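Local coordinates for protein putative aldo/keto reductase (Salmonella enterica subsp. enterica serovar Typhimurium, PDB 4R9O) that probably acts as an NADP-dependent oxidoreductase of the aldo/keto reductase family, built as a TIM barrel, at residues S18-G23 with W252-P257; R26-N31 with E64-E69. One frame throughout, in Å; residues are numbered along the deposited sequence.

Contact 1 (S18-G23 with W252-P257); sequences SRFVMG and WILRLP
This is a mixed contact, part apolar packing and part water bridge, in which Arg19 and Phe20 of the strand 16-23 region meet Leu254 of helix 245-254. It lies on the outer side of a TIM barrel, where the first barrel strand pairs in parallel with strand 261-264. Leu254 does all the touching from its side. Its CD1 methyl sits over the centre of one face of the Arg19 guanidinium, 4.1 Å above the plane. Its second methyl, CD2, comes 3.6 Å from Arg19 NE. Arg19 reaches this far because CG is anti to the backbone N (chi1 -168°) and the chain then stays extended to NE. The Phe20 ring packs on the same leucine. Its CZ is 4.0 Å from Leu254 CD1, and the two side chains cross at about a right angle. One methyl thus serves both the guanidinium and the phenyl ring. At the guanidinium edge, in its plane, a water accepts from Arg19 NH2 at 2.6 Å. The same water donates to Leu254 O, also at 2.6 Å, so the arginine is tied to the backbone as well as to the leucine methyls. Arg19 NH1 forms a salt bridge with Glu279, which probably offsets its charge. Phe20 also packs on Pro262 and Ile264 of strand 261-264 and on Leu276 of helix 269-276. Leu254 joins it on Pro262. Cys214, a probable NADP(+)-binding residue, has its side chain about 7 Å from that of Phe20. The chemistry is a division of labour. The flat face of the guanidinium behaves as an apolar surface, while NH1 and NH2 keep polar partners. NE is the exception: it is buried beside the leucine and has no partner in the model.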
loop_
_atom_site.group_PDB
_atom_site.type_symbol
_atom_site.label_atom_id
_atom_site.label_comp_id
_atom_site.label_asym_id
_atom_site.label_seq_id
_atom_site.Cartn_x
_atom_site.Cartn_y
_atom_site.Cartn_z
ATOM N N SER C 18 33.476 -20.216 5.062
ATOM C CA SER C 18 32.701 -21.297 5.657
ATOM C C SER C 18 31.223 -20.998 5.360
ATOM O O SER C 18 30.823 -19.842 5.326
ATOM C CB SER C 18 32.982 -21.425 7.160
ATOM O OG SER C 18 32.680 -20.225 7.850
ATOM N N ARG C 19 30.435 -22.038 5.118
ATOM C CA ARG C 19 29.023 -21.901 4.763
ATOM C C ARG C 19 28.212 -21.179 5.840
ATOM O O ARG C 19 27.231 -20.491 5.546
ATOM C CB ARG C 19 28.426 -23.285 4.499
ATOM C CG ARG C 19 27.064 -23.271 3.863
ATOM C CD ARG C 19 26.587 -24.688 3.653
ATOM N NE ARG C 19 25.363 -24.711 2.871
ATOM C CZ ARG C 19 24.696 -25.815 2.573
ATOM N NH1 ARG C 19 25.144 -26.990 3.001
ATOM N NH2 ARG C 19 23.581 -25.737 1.853
ATOM N N PHE C 20 28.612 -21.358 7.094
ATOM C CA PHE C 20 28.030 -20.595 8.191
ATOM C C PHE C 20 29.023 -19.528 8.655
ATOM O O PHE C 20 30.222 -19.771 8.727
ATOM C CB PHE C 20 27.637 -21.512 9.353
ATOM C CG PHE C 20 26.325 -22.222 9.153
ATOM C CD1 PHE C 20 25.147 -21.672 9.632
ATOM C CD2 PHE C 20 26.271 -23.443 8.504
ATOM C CE1 PHE C 20 23.930 -22.322 9.452
ATOM C CE2 PHE C 20 25.062 -24.106 8.330
ATOM C CZ PHE C 20 23.889 -23.542 8.806
ATOM N N VAL C 21 28.508 -18.343 8.962
ATOM C CA VAL C 21 29.335 -17.196 9.330
ATOM C C VAL C 21 29.065 -16.752 10.764
ATOM O O VAL C 21 27.909 -16.576 11.157
ATOM C CB VAL C 21 29.077 -16.017 8.360
ATOM C CG1 VAL C 21 29.816 -14.753 8.815
ATOM C CG2 VAL C 21 29.484 -16.407 6.942
ATOM N N MET C 22 30.117 -16.583 11.565
ATOM C CA MET C 22 29.923 -16.057 12.920
ATOM C C MET C 22 29.851 -14.533 12.895
ATOM O O MET C 22 30.820 -13.868 12.530
ATOM C CB MET C 22 31.043 -16.514 13.861
ATOM C CG MET C 22 30.789 -16.148 15.320
ATOM S SD MET C 22 29.345 -17.004 15.996
ATOM C CE MET C 22 28.547 -15.680 16.897
ATOM N N GLY C 23 28.702 -13.984 13.282
ATOM C CA GLY C 23 28.499 -12.539 13.307
ATOM C C GLY C 23 28.777 -11.939 14.684
ATOM O O GLY C 23 28.364 -12.484 15.708
ATOM N N TRP C 252 15.811 -24.168 6.270
ATOM C CA TRP C 252 14.871 -23.497 5.378
ATOM C C TRP C 252 15.571 -22.459 4.502
ATOM O O TRP C 252 15.280 -22.328 3.308
ATOM C CB TRP C 252 13.767 -22.835 6.207
ATOM C CG TRP C 252 12.649 -22.213 5.418
ATOM C CD1 TRP C 252 11.474 -22.810 5.059
ATOM C CD2 TRP C 252 12.588 -20.871 4.913
ATOM N NE1 TRP C 252 10.693 -21.931 4.349
ATOM C CE2 TRP C 252 11.353 -20.731 4.245
ATOM C CE3 TRP C 252 13.469 -19.780 4.940
ATOM C CZ2 TRP C 252 10.965 -19.542 3.625
ATOM C CZ3 TRP C 252 13.082 -18.591 4.320
ATOM C CH2 TRP C 252 11.842 -18.488 3.668
ATOM N N ILE C 253 16.481 -21.712 5.121
ATOM C CA ILE C 253 17.280 -20.700 4.439
ATOM C C ILE C 253 18.287 -21.335 3.474
ATOM O O ILE C 253 18.446 -20.889 2.335
ATOM C CB ILE C 253 18.031 -19.826 5.470
ATOM C CG1 ILE C 253 17.047 -18.928 6.225
ATOM C CG2 ILE C 253 19.121 -18.995 4.805
ATOM C CD1 ILE C 253 17.693 -18.151 7.355
ATOM N N LEU C 254 18.965 -22.383 3.938
ATOM C CA LEU C 254 19.937 -23.100 3.116
ATOM C C LEU C 254 19.321 -23.704 1.855
ATOM O O LEU C 254 20.015 -23.920 0.863
ATOM C CB LEU C 254 20.598 -24.230 3.917
ATOM C CG LEU C 254 21.538 -23.875 5.070
ATOM C CD1 LEU C 254 22.078 -25.162 5.687
ATOM C CD2 LEU C 254 22.677 -22.981 4.596
ATOM N N ARG C 255 18.026 -24.005 1.919
ATOM C CA ARG C 255 17.313 -24.650 0.815
ATOM C C ARG C 255 17.159 -23.711 -0.392
ATOM O O ARG C 255 16.956 -24.164 -1.518
ATOM C CB ARG C 255 15.940 -25.142 1.302
ATOM C CG ARG C 255 15.081 -25.876 0.261
ATOM C CD ARG C 255 15.814 -27.068 -0.330
ATOM N NE ARG C 255 15.037 -27.729 -1.382
ATOM C CZ ARG C 255 15.003 -27.325 -2.649
ATOM N NH1 ARG C 255 14.284 -27.999 -3.540
ATOM N NH2 ARG C 255 15.689 -26.247 -3.031
ATOM N N LEU C 256 17.269 -22.404 -0.155
ATOM C CA LEU C 256 17.137 -21.418 -1.229
ATOM C C LEU C 256 18.190 -21.623 -2.313
ATOM O O LEU C 256 19.355 -21.865 -2.012
ATOM C CB LEU C 256 17.238 -19.998 -0.674
ATOM C CG LEU C 256 16.108 -19.561 0.271
ATOM C CD1 LEU C 256 16.333 -18.133 0.766
ATOM C CD2 LEU C 256 14.764 -19.674 -0.427
ATOM N N PRO C 257 17.784 -21.510 -3.589
ATOM C CA PRO C 257 18.710 -21.749 -4.706
ATOM C C PRO C 257 19.766 -20.642 -4.914
ATOM O O PRO C 257 20.675 -20.837 -5.719
ATOM C CB PRO C 257 17.775 -21.859 -5.913
ATOM C CG PRO C 257 16.572 -21.074 -5.525
ATOM C CD PRO C 257 16.406 -21.253 -4.049
HETATM O O HOH W 1 22.612 -23.802 0.406
#

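Contact 2 (R26-N31 with E64-E69); sequences RLMDWN and EAAFGE
Ala66 CB points from helix 63-73 toward the short, weakly bonded helix 27-30 and is met there by Leu27 and Met28. The contact is small and apolar. Leu27 brings one branch forward: its CD2 lies 4.0 Å from Ala66 CB. At chi1 179° CG stands opposite the backbone N, and the isobutyl group extends toward helix 63-73. The same methyl also lies near the backbone of the other helix, 4.2 Å from Phe67 N. Met28 comes to the alanine by another route. The bend at chi2 (-49°) brings SD to 4.1 Å from Ala66 CB, although the side chain starts off at an angle to the other helix. The alanine methyl is thus shared by a leucine methyl and a thioether sulfur. The small side chain of Ala66 suits a backbone approach of 8.0 Å, measured from Met28 CA to Ala66 CA. Behind Leu27, the Trp30 ring lies against its own helix, with Leu27 CA 3.9 Å above the centre of one face. The packing continues beyond the pair. Leu27 touches Leu37 and Cys63, and Met28 touches Gln62 and Cys63. Phe67 makes edge-to-face stacks with His54 and Tyr24. The side chain of Met28 is about 7 Å from that of Tyr58, the likely proton donor. The arrangement joins the loop after the first barrel strand to the helix after the second, at the C-terminal rim of the strands, where TIM barrels such as the aldo/keto reductases carry their active site.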
loop_
_atom_site.group_PDB
_atom_site.type_symbol
_atom_site.label_atom_id
_atom_site.label_comp_id
_atom_site.label_asym_id
_atom_site.label_seq_id
_atom_site.Cartn_x
_atom_site.Cartn_y
_atom_site.Cartn_z
ATOM N N ARG C 26 26.739 -8.280 18.089
ATOM C CA ARG C 26 26.260 -8.279 19.481
ATOM C C ARG C 26 27.374 -8.509 20.504
ATOM O O ARG C 26 27.093 -8.711 21.684
ATOM C CB ARG C 26 25.190 -9.361 19.686
ATOM C CG ARG C 26 23.926 -9.173 18.869
ATOM C CD ARG C 26 22.845 -8.452 19.666
ATOM N NE ARG C 26 22.219 -9.329 20.655
ATOM C CZ ARG C 26 21.804 -8.935 21.856
ATOM N NH1 ARG C 26 21.247 -9.807 22.686
ATOM N NH2 ARG C 26 21.942 -7.673 22.230
ATOM N N LEU C 27 28.624 -8.497 20.048
ATOM C CA LEU C 27 29.766 -8.853 20.889
ATOM C C LEU C 27 29.800 -8.136 22.237
ATOM O O LEU C 27 30.034 -8.772 23.263
ATOM C CB LEU C 27 31.074 -8.587 20.143
ATOM C CG LEU C 27 32.376 -8.889 20.906
ATOM C CD1 LEU C 27 32.345 -10.260 21.585
ATOM C CD2 LEU C 27 33.556 -8.807 19.954
ATOM N N MET C 28 29.571 -6.826 22.247
ATOM C CA MET C 28 29.634 -6.065 23.496
ATOM C C MET C 28 28.595 -6.540 24.528
ATOM O O MET C 28 28.837 -6.473 25.735
ATOM C CB MET C 28 29.450 -4.560 23.226
ATOM C CG MET C 28 30.435 -3.969 22.218
ATOM S SD MET C 28 32.169 -4.396 22.555
ATOM C CE MET C 28 32.418 -3.590 24.135
ATOM N N ASP C 29 27.450 -7.029 24.052
ATOM C CA ASP C 29 26.381 -7.477 24.944
ATOM C C ASP C 29 26.694 -8.830 25.592
ATOM O O ASP C 29 26.079 -9.191 26.590
ATOM C CB ASP C 29 25.046 -7.576 24.197
ATOM C CG ASP C 29 24.586 -6.242 23.611
ATOM O OD1 ASP C 29 25.117 -5.181 24.001
ATOM O OD2 ASP C 29 23.678 -6.262 22.754
ATOM N N TRP C 30 27.635 -9.580 25.022
ATOM C CA TRP C 30 27.998 -10.895 25.565
ATOM C C TRP C 30 28.787 -10.773 26.862
ATOM O O TRP C 30 28.857 -11.727 27.644
ATOM C CB TRP C 30 28.818 -11.705 24.560
ATOM C CG TRP C 30 28.145 -11.934 23.240
ATOM C CD1 TRP C 30 26.839 -11.696 22.927
ATOM C CD2 TRP C 30 28.757 -12.448 22.053
ATOM N NE1 TRP C 30 26.597 -12.033 21.615
ATOM C CE2 TRP C 30 27.761 -12.489 21.053
ATOM C CE3 TRP C 30 30.051 -12.880 21.738
ATOM C CZ2 TRP C 30 28.021 -12.939 19.762
ATOM C CZ3 TRP C 30 30.308 -13.328 20.457
ATOM C CH2 TRP C 30 29.295 -13.350 19.480
ATOM N N ASN C 31 29.391 -9.606 27.079
ATOM C CA ASN C 31 30.221 -9.355 28.259
ATOM C C ASN C 31 31.360 -10.371 28.408
ATOM O O ASN C 31 31.535 -10.983 29.469
ATOM C CB ASN C 31 29.360 -9.341 29.528
ATOM C CG ASN C 31 28.404 -8.162 29.572
ATOM O OD1 ASN C 31 27.216 -8.319 29.857
ATOM N ND2 ASN C 31 28.919 -6.971 29.284
ATOM N N GLU C 64 34.814 -4.046 16.781
ATOM C CA GLU C 64 36.039 -4.356 16.036
ATOM C C GLU C 64 37.246 -4.393 16.971
ATOM O O GLU C 64 38.023 -5.344 16.953
ATOM C CB GLU C 64 36.284 -3.341 14.912
ATOM C CG GLU C 64 35.569 -3.668 13.603
ATOM C CD GLU C 64 35.810 -2.616 12.524
ATOM O OE1 GLU C 64 36.198 -1.472 12.864
ATOM O OE2 GLU C 64 35.606 -2.934 11.330
ATOM N N ALA C 65 37.379 -3.364 17.800
ATOM C CA ALA C 65 38.522 -3.246 18.695
ATOM C C ALA C 65 38.530 -4.344 19.748
ATOM O O ALA C 65 39.593 -4.804 20.161
ATOM C CB ALA C 65 38.532 -1.874 19.366
ATOM N N ALA C 66 37.350 -4.735 20.213
ATOM C CA ALA C 66 37.254 -5.823 21.186
ATOM C C ALA C 66 37.738 -7.127 20.551
ATOM O O ALA C 66 38.401 -7.947 21.195
ATOM C CB ALA C 66 35.835 -5.970 21.696
ATOM N N PHE C 67 37.431 -7.298 19.272
ATOM C CA PHE C 67 37.869 -8.479 18.545
ATOM C C PHE C 67 39.383 -8.484 18.358
ATOM O O PHE C 67 40.032 -9.516 18.526
ATOM C CB PHE C 67 37.177 -8.561 17.184
ATOM C CG PHE C 67 37.221 -9.928 16.573
ATOM C CD1 PHE C 67 36.250 -10.870 16.886
ATOM C CD2 PHE C 67 38.239 -10.281 15.698
ATOM C CE1 PHE C 67 36.288 -12.142 16.327
ATOM C CE2 PHE C 67 38.284 -11.557 15.139
ATOM C CZ PHE C 67 37.303 -12.483 15.449
ATOM N N GLY C 68 39.946 -7.331 18.020
ATOM C CA GLY C 68 41.383 -7.214 17.837
ATOM C C GLY C 68 42.195 -7.472 19.096
ATOM O O GLY C 68 43.365 -7.842 19.023
ATOM N N GLU C 69 41.587 -7.268 20.259
ATOM C CA GLU C 69 42.252 -7.591 21.518
ATOM C C GLU C 69 42.436 -9.092 21.672
ATOM O O GLU C 69 43.442 -9.546 22.214
ATOM C CB GLU C 69 41.464 -7.044 22.704
ATOM C CG GLU C 69 41.455 -5.536 22.807
ATOM C CD GLU C 69 40.573 -5.045 23.941
ATOM O OE1 GLU C 69 39.800 -5.860 24.496
ATOM O OE2 GLU C 69 40.665 -3.848 24.291
#

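In the fold
Both contacts start from the first barrel strand and the residues just after it, and both lie in one TIM barrel domain. Strand 16-23 runs into the short helix 27-30, so contact 2 begins soon after the first half of contact 1. It is completed by helix 63-73, while contact 1 is completed only much later, by helix 245-254. Their centres are 23 Å apart, on opposite sides of the chain's centre. They still touch: Met22 CE packs 3.6 Å from Trp30 CH2. Contact 1 brings the first strand region to late elements near strand 261-264, where the barrel closes. Contact 2 ties its C-terminal loop to the next helix, near the probable catalytic tyrosine.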